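Local coordinates for octenoyl-CoA reductase/carboxylase (Streptomyces sp., PDB 4A0S), which probably catalyses the NADP-dependent reductive carboxylation of 2-octenoyl-CoA to supply an extender unit for cinnabaramide polyketide biosynthesis, at residues N75-W80 against S199-G204; A391-A396 against V409-M414; G155-E160 against A206-V211. One frame throughout, in Å; residues are numbered along the deposited sequence.

Contact 1: N75-W80 against S199-G204; sequences NYNTVW and SPLCAG. With NAP (NADP nicotinamide-adenine-dinucleotide phosphate), chain F.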
loop_
_atom_site.group_PDB
_atom_site.type_symbol
_atom_site.label_atom_id
_atom_site.label_comp_id
_atom_site.label_asym_id
_atom_site.label_seq_id
_atom_site.Cartn_x
_atom_site.Cartn_y
_atom_site.Cartn_z
ATOM N N ASN A 75 25.347 18.676 8.005
ATOM C CA ASN A 75 24.538 18.075 6.990
ATOM C C ASN A 75 24.752 18.832 5.735
ATOM O O ASN A 75 25.263 19.952 5.757
ATOM C CB ASN A 75 23.076 18.091 7.400
ATOM C CG ASN A 75 22.779 16.989 8.342
ATOM O OD1 ASN A 75 22.717 15.835 7.934
ATOM N ND2 ASN A 75 22.679 17.309 9.616
ATOM N N TYR A 76 24.382 18.228 4.622
ATOM C CA TYR A 76 24.611 18.940 3.417
ATOM C C TYR A 76 23.797 20.215 3.414
ATOM O O TYR A 76 24.246 21.209 2.882
ATOM C CB TYR A 76 24.441 18.084 2.160
ATOM C CG TYR A 76 25.467 18.495 1.142
ATOM C CD1 TYR A 76 25.336 19.703 0.464
ATOM C CD2 TYR A 76 26.598 17.727 0.899
ATOM C CE1 TYR A 76 26.278 20.133 -0.454
ATOM C CE2 TYR A 76 27.566 18.153 -0.032
ATOM C CZ TYR A 76 27.392 19.370 -0.699
ATOM O OH TYR A 76 28.293 19.823 -1.648
ATOM N N ASN A 77 22.624 20.205 4.050
ATOM C CA ASN A 77 21.811 21.416 4.059
ATOM C C ASN A 77 22.506 22.573 4.787
ATOM O O ASN A 77 22.267 23.740 4.469
ATOM C CB ASN A 77 20.370 21.186 4.564
ATOM C CG ASN A 77 20.298 20.828 6.056
ATOM O OD1 ASN A 77 21.305 20.586 6.705
ATOM N ND2 ASN A 77 19.081 20.794 6.598
ATOM N N THR A 78 23.385 22.226 5.726
ATOM C CA THR A 78 24.232 23.191 6.417
ATOM C C THR A 78 25.128 23.859 5.399
ATOM O O THR A 78 25.247 25.084 5.377
ATOM C CB THR A 78 25.094 22.509 7.509
ATOM O OG1 THR A 78 24.266 21.629 8.283
ATOM C CG2 THR A 78 25.766 23.564 8.430
ATOM N N VAL A 79 25.759 23.040 4.561
ATOM C CA VAL A 79 26.530 23.505 3.414
ATOM C C VAL A 79 25.688 24.345 2.449
ATOM O O VAL A 79 26.107 25.441 2.088
ATOM C CB VAL A 79 27.169 22.326 2.644
ATOM C CG1 VAL A 79 27.930 22.817 1.416
ATOM C CG2 VAL A 79 28.062 21.499 3.568
ATOM N N TRP A 80 24.531 23.833 2.018
ATOM C CA TRP A 80 23.658 24.608 1.137
ATOM C C TRP A 80 23.355 25.963 1.773
ATOM O O TRP A 80 23.445 26.982 1.101
ATOM C CB TRP A 80 22.327 23.898 0.862
ATOM C CG TRP A 80 22.412 22.608 0.124
ATOM C CD1 TRP A 80 21.834 21.424 0.488
ATOM C CD2 TRP A 80 23.120 22.353 -1.088
ATOM N NE1 TRP A 80 22.124 20.452 -0.435
ATOM C CE2 TRP A 80 22.922 20.989 -1.406
ATOM C CE3 TRP A 80 23.915 23.139 -1.932
ATOM C CZ2 TRP A 80 23.476 20.393 -2.547
ATOM C CZ3 TRP A 80 24.469 22.556 -3.065
ATOM C CH2 TRP A 80 24.242 21.193 -3.365
ATOM N N SER A 199 23.205 11.086 13.369
ATOM C CA SER A 199 22.268 10.203 12.699
ATOM C C SER A 199 20.893 10.730 12.325
ATOM O O SER A 199 20.393 10.375 11.270
ATOM C CB SER A 199 22.109 8.933 13.511
ATOM O OG SER A 199 23.335 8.246 13.530
ATOM N N PRO A 200 20.262 11.548 13.186
ATOM C CA PRO A 200 18.819 11.717 12.963
ATOM C C PRO A 200 18.448 12.150 11.556
ATOM O O PRO A 200 17.580 11.527 10.934
ATOM C CB PRO A 200 18.426 12.780 13.995
ATOM C CG PRO A 200 19.381 12.497 15.143
ATOM C CD PRO A 200 20.701 12.177 14.442
ATOM N N LEU A 201 19.110 13.171 11.033
ATOM C CA LEU A 201 18.713 13.701 9.734
ATOM C C LEU A 201 18.972 12.691 8.623
ATOM O O LEU A 201 18.049 12.288 7.931
ATOM C CB LEU A 201 19.400 15.023 9.451
ATOM C CG LEU A 201 18.954 15.693 8.156
ATOM C CD1 LEU A 201 19.087 17.200 8.296
ATOM C CD2 LEU A 201 19.795 15.204 7.053
ATOM N N CYS A 202 20.222 12.269 8.474
ATOM C CA CYS A 202 20.582 11.358 7.382
ATOM C C CYS A 202 19.977 9.976 7.549
ATOM O O CYS A 202 19.483 9.378 6.583
ATOM C CB CYS A 202 22.094 11.259 7.257
ATOM S SG CYS A 202 22.768 12.708 6.482
ATOM N N ALA A 203 20.042 9.450 8.764
ATOM C CA ALA A 203 19.534 8.128 9.001
ATOM C C ALA A 203 18.017 8.128 8.846
ATOM O O ALA A 203 17.473 7.226 8.223
ATOM C CB ALA A 203 19.924 7.623 10.365
ATOM N N GLY A 204 17.352 9.129 9.417
ATOM C CA GLY A 204 15.890 9.205 9.318
ATOM C C GLY A 204 15.501 9.306 7.853
ATOM O O GLY A 204 14.574 8.635 7.386
HETATM P PA NAP F . 27.332 13.860 1.905
HETATM O O1A NAP F . 27.613 13.246 3.327
HETATM O O2A NAP F . 28.294 14.903 1.421
HETATM O O5B NAP F . 27.354 12.674 0.925
HETATM C C5B NAP F . 26.987 12.942 -0.413
HETATM C C4B NAP F . 27.662 11.883 -1.269
HETATM O O4B NAP F . 27.236 12.147 -2.613
HETATM C C3B NAP F . 29.203 11.976 -1.249
HETATM O O3B NAP F . 29.651 10.799 -0.608
HETATM C C2B NAP F . 29.609 11.850 -2.709
HETATM O O2B NAP F . 29.767 10.489 -3.107
HETATM C C1B NAP F . 28.448 12.401 -3.456
HETATM N N9A NAP F . 28.619 13.872 -3.554
HETATM C C8A NAP F . 29.197 14.722 -2.688
HETATM N N7A NAP F . 29.107 15.979 -3.140
HETATM C C5A NAP F . 28.465 15.904 -4.297
HETATM C C6A NAP F . 28.110 16.856 -5.220
HETATM N N6A NAP F . 28.385 18.139 -4.988
HETATM N N1A NAP F . 27.464 16.463 -6.307
HETATM C C2A NAP F . 27.157 15.186 -6.513
HETATM N N3A NAP F . 27.501 14.238 -5.669
HETATM C C4A NAP F . 28.152 14.585 -4.555
HETATM O O3 NAP F . 25.853 14.469 1.840
HETATM P PN NAP F . 24.544 13.673 2.326
HETATM O O1N NAP F . 24.394 14.160 3.810
HETATM O O2N NAP F . 24.585 12.191 2.055
HETATM O O5D NAP F . 23.482 14.452 1.425
HETATM C C5D NAP F . 23.527 14.145 0.034
HETATM C C4D NAP F . 22.428 14.961 -0.585
HETATM O O4D NAP F . 21.186 14.554 0.087
HETATM C C3D NAP F . 22.563 16.461 -0.319
HETATM O O3D NAP F . 22.138 17.054 -1.563
HETATM C C2D NAP F . 21.572 16.734 0.792
HETATM O O2D NAP F . 21.075 18.092 0.744
HETATM C C1D NAP F . 20.470 15.796 0.341
HETATM N N1N NAP F . 19.767 15.388 1.534
HETATM C C2N NAP F . 18.392 15.479 1.507
HETATM C C3N NAP F . 17.745 15.080 2.643
HETATM C C7N NAP F . 16.270 15.192 2.617
HETATM O O7N NAP F . 15.657 15.515 1.595
HETATM N N7N NAP F . 15.731 14.960 3.783
HETATM C C4N NAP F . 18.422 14.604 3.770
HETATM C C5N NAP F . 19.801 14.494 3.804
HETATM C C6N NAP F . 20.481 14.888 2.663
HETATM P P2B NAP F . 30.582 10.268 -4.477
HETATM O O1X NAP F . 30.893 8.686 -4.240
HETATM O O2X NAP F . 29.621 10.467 -5.755
HETATM O O3X NAP F . 31.735 11.227 -4.311
#
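Asn75 and Leu201 meet from opposite directions beside the NADP, in the cleft of a medium-chain dehydrogenase/reductase fold. Asn75 immediately precedes helix 76-82. Leu201 is in the first turn of helix 200-210. Asn75 CG is anti to its own carbonyl carbon (chi1 -80°), which turns the amide toward the second helix. Both Leu201 methyls pack on this amide. Leu201 CD2 lies only 3.1 Å from Asn75 OD1, while Leu201 CD1 lies 3.8 Å from Asn75 ND2. Cys202 SG also meets Asn75 OD1, at 3.4 Å. No hydrogen bond crosses between the segments. Instead, Asp116 bridges them, with one carboxylate oxygen bonded to Asn75 ND2 and the other to Leu201 N. Asn77 ND2 is bonded to Ser115 and brushes Leu201 CD1.

Leu201 and Cys202 also line the cofactor, together with Tyr76 and Trp80. Leu201 CD2 reaches C5N of the nicotinamide ring at 3.3 Å. Tyr76 meets NADP in two ways. Its CB packs on the nicotinamide ribose, and the edge of its ring meets O2A of the diphosphate in plane. Tyr76 CD1 also lies over one face of the Trp80 indole, 3.3 Å above the plane and toward the rim. With an alanine in place of Tyr76, the ring contact at the diphosphate would be lost, and the Trp80 indole would probably lose the cover on that face and turn more easily. Trp80 donates its indole N-H to the nicotinamide ribose, with NE1 2.8 Å from O2D and an N-H...O angle of 145°.

Contact 2: A391-A396 against V409-M414; sequences AEAAEA and VAVLCM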
loop_
_atom_site.group_PDB
_atom_site.type_symbol
_atom_site.label_atom_id
_atom_site.label_comp_id
_atom_site.label_asym_id
_atom_site.label_seq_id
_atom_site.Cartn_x
_atom_site.Cartn_y
_atom_site.Cartn_z
ATOM N N ALA A 391 33.870 25.394 17.647
ATOM C CA ALA A 391 34.889 26.377 17.237
ATOM C C ALA A 391 35.307 26.180 15.784
ATOM O O ALA A 391 35.586 27.145 15.065
ATOM C CB ALA A 391 36.110 26.263 18.134
ATOM N N GLU A 392 35.337 24.921 15.357
ATOM C CA GLU A 392 35.791 24.590 14.023
ATOM C C GLU A 392 34.675 24.077 13.137
ATOM O O GLU A 392 34.939 23.370 12.179
ATOM C CB GLU A 392 36.904 23.547 14.109
ATOM C CG GLU A 392 38.107 24.026 14.901
ATOM C CD GLU A 392 39.061 22.887 15.238
ATOM O OE1 GLU A 392 39.234 21.989 14.384
ATOM O OE2 GLU A 392 39.608 22.880 16.365
ATOM N N ALA A 393 33.430 24.429 13.463
ATOM C CA ALA A 393 32.272 23.955 12.696
ATOM C C ALA A 393 32.303 24.438 11.252
ATOM O O ALA A 393 31.869 23.730 10.347
ATOM C CB ALA A 393 30.969 24.367 13.373
ATOM N N ALA A 394 32.849 25.634 11.028
ATOM C CA ALA A 394 33.013 26.133 9.651
ATOM C C ALA A 394 33.875 25.178 8.795
ATOM O O ALA A 394 33.538 24.856 7.658
ATOM C CB ALA A 394 33.599 27.533 9.661
ATOM N N GLU A 395 34.975 24.723 9.377
ATOM C CA GLU A 395 35.880 23.793 8.723
ATOM C C GLU A 395 35.167 22.485 8.501
ATOM O O GLU A 395 35.224 21.921 7.414
ATOM C CB GLU A 395 37.114 23.556 9.594
ATOM C CG GLU A 395 38.142 22.610 8.994
ATOM C CD GLU A 395 38.629 23.056 7.631
ATOM O OE1 GLU A 395 38.659 24.281 7.352
ATOM O OE2 GLU A 395 38.968 22.170 6.827
ATOM N N ALA A 396 34.477 22.013 9.535
ATOM C CA ALA A 396 33.688 20.786 9.428
ATOM C C ALA A 396 32.763 20.886 8.231
ATOM O O ALA A 396 32.694 19.983 7.412
ATOM C CB ALA A 396 32.912 20.537 10.701
ATOM N N VAL A 409 30.192 13.957 9.742
ATOM C CA VAL A 409 31.075 14.777 10.533
ATOM C C VAL A 409 30.276 15.345 11.679
ATOM O O VAL A 409 29.349 16.113 11.477
ATOM C CB VAL A 409 31.680 15.921 9.725
ATOM C CG1 VAL A 409 32.633 16.719 10.630
ATOM C CG2 VAL A 409 32.447 15.369 8.553
ATOM N N ALA A 410 30.636 14.938 12.883
ATOM C CA ALA A 410 29.976 15.417 14.060
ATOM C C ALA A 410 30.585 16.743 14.438
ATOM O O ALA A 410 31.749 17.025 14.122
ATOM C CB ALA A 410 30.149 14.422 15.187
ATOM N N VAL A 411 29.796 17.546 15.130
ATOM C CA VAL A 411 30.299 18.766 15.722
ATOM C C VAL A 411 29.912 18.725 17.184
ATOM O O VAL A 411 28.729 18.619 17.523
ATOM C CB VAL A 411 29.730 20.037 15.015
ATOM C CG1 VAL A 411 30.173 21.308 15.711
ATOM C CG2 VAL A 411 30.154 20.087 13.547
ATOM N N LEU A 412 30.911 18.781 18.053
ATOM C CA LEU A 412 30.643 18.969 19.460
ATOM C C LEU A 412 30.163 20.397 19.599
ATOM O O LEU A 412 30.675 21.302 18.939
ATOM C CB LEU A 412 31.899 18.757 20.308
ATOM C CG LEU A 412 32.561 17.389 20.207
ATOM C CD1 LEU A 412 33.945 17.395 20.898
ATOM C CD2 LEU A 412 31.643 16.276 20.724
ATOM N N CYS A 413 29.153 20.596 20.426
ATOM C CA CYS A 413 28.657 21.928 20.638
ATOM C C CYS A 413 28.982 22.280 22.059
ATOM O O CYS A 413 30.066 22.802 22.337
ATOM C CB CYS A 413 27.167 21.984 20.336
ATOM S SG CYS A 413 26.893 21.630 18.601
ATOM N N MET A 414 28.079 21.957 22.965
ATOM C CA MET A 414 28.359 22.162 24.360
ATOM C C MET A 414 29.278 21.077 24.920
ATOM O O MET A 414 30.006 21.338 25.864
ATOM C CB MET A 414 27.070 22.254 25.160
ATOM C CG MET A 414 27.234 22.934 26.499
ATOM S SD MET A 414 25.646 22.933 27.316
ATOM C CE MET A 414 24.936 24.421 26.594
#
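Ala393 and Ala396 pack against Val409 and Val411 inside a beta-alpha-beta crossover. The unit runs from strand 384-389 through helix 393-401 into strand 408-412, and the two strands are parallel neighbours in the sheet. The first turn of the helix lies on the strand that follows it. The contact is buried and wholly apolar. No hydrogen bond crosses it.

Three methyl contacts carry it. Ala396 CB points at the strand and touches both valines. It is 3.8 Å from Val409 CG1 and 4.0 Å from Val411 CG2. Ala393, one turn earlier, adds the third contact. The two valines are alternate residues of the strand, so they share the face turned to the helix. Ala410, between them, points the other way and packs on Val198 and Glu194. The alanines carry only a methyl group, and the backbones come close. The CA atoms of Ala393 and Val411 are 6.3 Å apart, and those of Ala396 and Val409 are 6.6 Å apart. The helical turn itself is closed by the bond from Ala396 N to Glu392 O.

The strand is held on both edges. Ala410 and Leu412 bond to strand 384-389 through the backbone, and Val411 bonds to Ser72 of strand 64-73. Ile74 touches both Ala396 and Val411. The Val409 side chain comes within about 7 Å of the NADP, nearest atoms, and lies near Gln405, which binds the cofactor.

Val411 spreads its branches between the two alanines. CG1 stands anti to the backbone N (chi1 175°) and meets Ala393 CB at 3.9 Å, while CG2 turns to Ala396 CB.

Contact 3: G155-E160 against A206-V211; sequences GMLGTE and AYRMLV. With CO8 (octanoyl-coenzyme A), chain E.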
loop_
_atom_site.group_PDB
_atom_site.type_symbol
_atom_site.label_atom_id
_atom_site.label_comp_id
_atom_site.label_asym_id
_atom_site.label_seq_id
_atom_site.Cartn_x
_atom_site.Cartn_y
_atom_site.Cartn_z
ATOM N N GLY A 155 3.668 13.050 9.028
ATOM C CA GLY A 155 4.282 14.225 9.626
ATOM C C GLY A 155 5.109 15.029 8.654
ATOM O O GLY A 155 5.261 16.229 8.825
ATOM N N MET A 156 5.623 14.382 7.612
ATOM C CA MET A 156 6.388 15.092 6.612
ATOM C C MET A 156 5.536 15.908 5.637
ATOM O O MET A 156 6.074 16.713 4.896
ATOM C CB MET A 156 7.289 14.132 5.834
ATOM C CG MET A 156 8.595 13.830 6.537
ATOM S SD MET A 156 9.450 15.327 7.086
ATOM C CE MET A 156 9.816 16.078 5.488
ATOM N N LEU A 157 4.215 15.717 5.650
ATOM C CA LEU A 157 3.424 16.146 4.505
ATOM C C LEU A 157 2.728 17.480 4.642
ATOM O O LEU A 157 2.208 17.997 3.651
ATOM C CB LEU A 157 2.440 15.051 4.052
ATOM C CG LEU A 157 3.029 14.124 2.972
ATOM C CD1 LEU A 157 3.131 14.881 1.672
ATOM C CD2 LEU A 157 4.400 13.561 3.350
ATOM N N GLY A 158 2.742 18.035 5.843
ATOM C CA GLY A 158 2.040 19.285 6.109
ATOM C C GLY A 158 2.698 20.390 5.325
ATOM O O GLY A 158 3.891 20.353 5.097
ATOM N N THR A 159 1.926 21.386 4.909
ATOM C CA THR A 159 2.517 22.473 4.128
ATOM C C THR A 159 3.445 23.320 4.999
ATOM O O THR A 159 4.263 24.066 4.485
ATOM C CB THR A 159 1.446 23.356 3.479
ATOM O OG1 THR A 159 0.704 24.023 4.492
ATOM C CG2 THR A 159 0.493 22.519 2.685
ATOM N N GLU A 160 3.358 23.154 6.314
ATOM C CA GLU A 160 4.224 23.890 7.230
ATOM C C GLU A 160 5.421 23.043 7.655
ATOM O O GLU A 160 6.149 23.398 8.573
ATOM C CB GLU A 160 3.439 24.381 8.457
ATOM C CG GLU A 160 2.278 25.348 8.138
ATOM C CD GLU A 160 2.729 26.618 7.447
ATOM O OE1 GLU A 160 3.940 26.925 7.470
ATOM O OE2 GLU A 160 1.864 27.310 6.864
ATOM N N ALA A 206 17.252 8.383 5.152
ATOM C CA ALA A 206 17.526 7.146 4.459
ATOM C C ALA A 206 16.448 6.111 4.844
ATOM O O ALA A 206 16.034 5.280 4.032
ATOM C CB ALA A 206 18.924 6.642 4.821
ATOM N N TYR A 207 16.007 6.198 6.089
ATOM C CA TYR A 207 15.051 5.270 6.644
ATOM C C TYR A 207 13.721 5.455 5.925
ATOM O O TYR A 207 13.085 4.484 5.490
ATOM C CB TYR A 207 14.866 5.501 8.147
ATOM C CG TYR A 207 13.828 4.564 8.701
ATOM C CD1 TYR A 207 12.462 4.835 8.539
ATOM C CD2 TYR A 207 14.205 3.374 9.334
ATOM C CE1 TYR A 207 11.501 3.946 9.000
ATOM C CE2 TYR A 207 13.244 2.493 9.816
ATOM C CZ TYR A 207 11.895 2.788 9.627
ATOM O OH TYR A 207 10.943 1.928 10.084
ATOM N N ARG A 208 13.301 6.709 5.803
ATOM C CA ARG A 208 12.061 7.006 5.089
ATOM C C ARG A 208 12.144 6.485 3.652
ATOM O O ARG A 208 11.239 5.828 3.168
ATOM C CB ARG A 208 11.778 8.508 5.066
ATOM C CG ARG A 208 10.477 8.807 4.339
ATOM C CD ARG A 208 10.079 10.266 4.381
ATOM N NE ARG A 208 8.845 10.457 3.635
ATOM C CZ ARG A 208 7.632 10.531 4.188
ATOM N NH1 ARG A 208 7.470 10.412 5.504
ATOM N NH2 ARG A 208 6.567 10.710 3.422
ATOM N N MET A 209 13.256 6.793 2.993
ATOM C CA MET A 209 13.484 6.408 1.611
ATOM C C MET A 209 13.456 4.910 1.385
ATOM O O MET A 209 13.036 4.474 0.338
ATOM C CB MET A 209 14.844 6.949 1.172
ATOM C CG MET A 209 14.839 8.468 1.090
ATOM S SD MET A 209 16.459 9.111 0.720
ATOM C CE MET A 209 16.624 8.619 -1.003
ATOM N N LEU A 210 13.916 4.133 2.358
ATOM C CA LEU A 210 14.183 2.721 2.098
ATOM C C LEU A 210 13.394 1.782 2.962
ATOM O O LEU A 210 13.013 0.724 2.505
ATOM C CB LEU A 210 15.665 2.399 2.290
ATOM C CG LEU A 210 16.619 3.092 1.329
ATOM C CD1 LEU A 210 18.045 2.837 1.805
ATOM C CD2 LEU A 210 16.408 2.559 -0.099
ATOM N N VAL A 211 13.200 2.148 4.226
ATOM C CA VAL A 211 12.602 1.196 5.140
ATOM C C VAL A 211 11.118 1.443 5.252
ATOM O O VAL A 211 10.318 0.508 5.232
ATOM C CB VAL A 211 13.266 1.230 6.534
ATOM C CG1 VAL A 211 12.569 0.229 7.493
ATOM C CG2 VAL A 211 14.772 0.939 6.421
HETATM N N1A CO8 E . 17.833 35.677 -2.728
HETATM C C2A CO8 E . 16.686 35.919 -2.091
HETATM N N3A CO8 E . 15.566 35.287 -2.425
HETATM C C4A CO8 E . 15.585 34.379 -3.426
HETATM C C5A CO8 E . 16.759 34.094 -4.113
HETATM C C6A CO8 E . 17.913 34.778 -3.738
HETATM N N6A CO8 E . 19.069 34.533 -4.363
HETATM N N7A CO8 E . 16.486 33.167 -5.031
HETATM C C8A CO8 E . 15.186 32.879 -4.933
HETATM N N9A CO8 E . 14.637 33.618 -3.956
HETATM C C1B CO8 E . 13.225 33.640 -3.488
HETATM C C2B CO8 E . 12.329 34.405 -4.467
HETATM O O2B CO8 E . 11.352 35.181 -3.737
HETATM C C3B CO8 E . 11.665 33.255 -5.220
HETATM O O3B CO8 E . 10.407 33.657 -5.744
HETATM P P3B CO8 E . 10.379 33.985 -7.329
HETATM O O7A CO8 E . 9.716 35.467 -7.471
HETATM O O8A CO8 E . 11.912 34.245 -7.871
HETATM O O9A CO8 E . 9.706 32.925 -8.106
HETATM C C4B CO8 E . 11.493 32.187 -4.146
HETATM O O4B CO8 E . 12.694 32.281 -3.367
HETATM C C5B CO8 E . 11.547 30.770 -4.728
HETATM O O5B CO8 E . 11.515 29.810 -3.652
HETATM P P1A CO8 E . 10.113 29.546 -2.840
HETATM O O1A CO8 E . 10.461 28.391 -1.704
HETATM O O2A CO8 E . 9.553 30.756 -2.158
HETATM O O3A CO8 E . 9.029 29.038 -3.969
HETATM P P2A CO8 E . 8.695 27.511 -4.469
HETATM O O4A CO8 E . 8.420 27.596 -6.040
HETATM O O5A CO8 E . 7.565 26.855 -3.733
HETATM O O6A CO8 E . 10.081 26.659 -4.331
HETATM C CBP CO8 E . 11.512 24.758 -3.706
HETATM C CCP CO8 E . 10.070 25.294 -3.867
HETATM C CDP CO8 E . 12.069 24.589 -5.130
HETATM C CEP CO8 E . 11.419 23.380 -3.049
HETATM C CAP CO8 E . 12.359 25.758 -2.848
HETATM O OAP CO8 E . 11.712 26.134 -1.590
HETATM C C9P CO8 E . 13.822 25.301 -2.592
HETATM O O9P CO8 E . 14.645 25.372 -3.513
HETATM N N8P CO8 E . 14.122 24.879 -1.342
HETATM C C7P CO8 E . 15.507 24.497 -0.936
HETATM C C6P CO8 E . 15.781 22.968 -0.868
HETATM C C5P CO8 E . 17.181 22.687 -1.465
HETATM O O5P CO8 E . 17.407 22.952 -2.643
HETATM N N4P CO8 E . 18.191 22.303 -0.688
HETATM C C3P CO8 E . 18.190 21.771 0.670
HETATM C C2P CO8 E . 18.618 20.317 0.420
HETATM S S1P CO8 E . 17.373 19.123 1.036
HETATM C "C1'" CO8 E . 18.193 18.646 2.483
HETATM O "O1'" CO8 E . 19.431 18.675 2.602
HETATM C "C2'" CO8 E . 17.341 18.260 3.496
HETATM C "C3'" CO8 E . 17.781 17.826 4.725
HETATM C "C4'" CO8 E . 16.841 17.418 5.679
HETATM C "C5'" CO8 E . 15.404 17.848 5.428
HETATM C "C6'" CO8 E . 14.633 17.419 6.695
HETATM C "C7'" CO8 E . 13.157 17.565 6.453
HETATM C "C8'" CO8 E . 12.437 17.265 7.771
#
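Met156 and Arg208 have the nearest backbones here, yet their CA atoms stand 10.0 Å apart, so side chains must bridge a loop and the helix 200-210. Arg208 does most of the spanning. Its chain is fully extended as far as NE, with CG anti to the backbone N (chi1 -179°), and delivers the guanidinium to the loop. Met156 CB lies over one face of that group, offset toward the rim and 3.7 Å from Arg208 NH1. Leu157 CD2 comes in at an oblique angle, 3.6 Å from Arg208 NH2. These are packing contacts. The polar bonds of the guanidinium go elsewhere: NH1 forms a salt bridge with Glu367, and NH2 forms one with Asp154. Asp154 also accepts a bond from Met156 N.

Met156 is part of the octanoyl-CoA pocket, which lies here against the second subunit. It bends at chi2 and chi3, which carries its thioether away from Arg208 to the acyl tail. Its SD is 3.6 Å from the terminal C8', and its CE is 3.8 Å from C7'. Arg328 of the second subunit bonds to Met156 O, and Leu354 of that subunit packs on both Met156 and Arg208.

The buried charge of Arg208 is therefore probably balanced by two acids that also limit the rotation of its flat group. Met156 lies between this charged cluster and the hydrocarbon tail, and meets the octanoyl tail with its sulfur and terminal methyl.

In the fold
From the N terminus, 75-80 comes first and opens contact 1. Segment 155-160 follows and opens contact 3. Contact 1 then closes at 199-204, and contact 3 closes at 206-211, so the two cross. Both end on helix 200-210, at successive parts of it, and their centres are about 14 Å apart. Contact 1 ties this helix to helix 76-82 at the cofactor. Contact 3 ties it to the loop before strand 162-163, beside the acyl tail and a neighbouring subunit. Contact 2 comes later, in series with both. It closes a short local loop within one beta-alpha-beta unit, and its centre lies about 27 Å from that of contact 3.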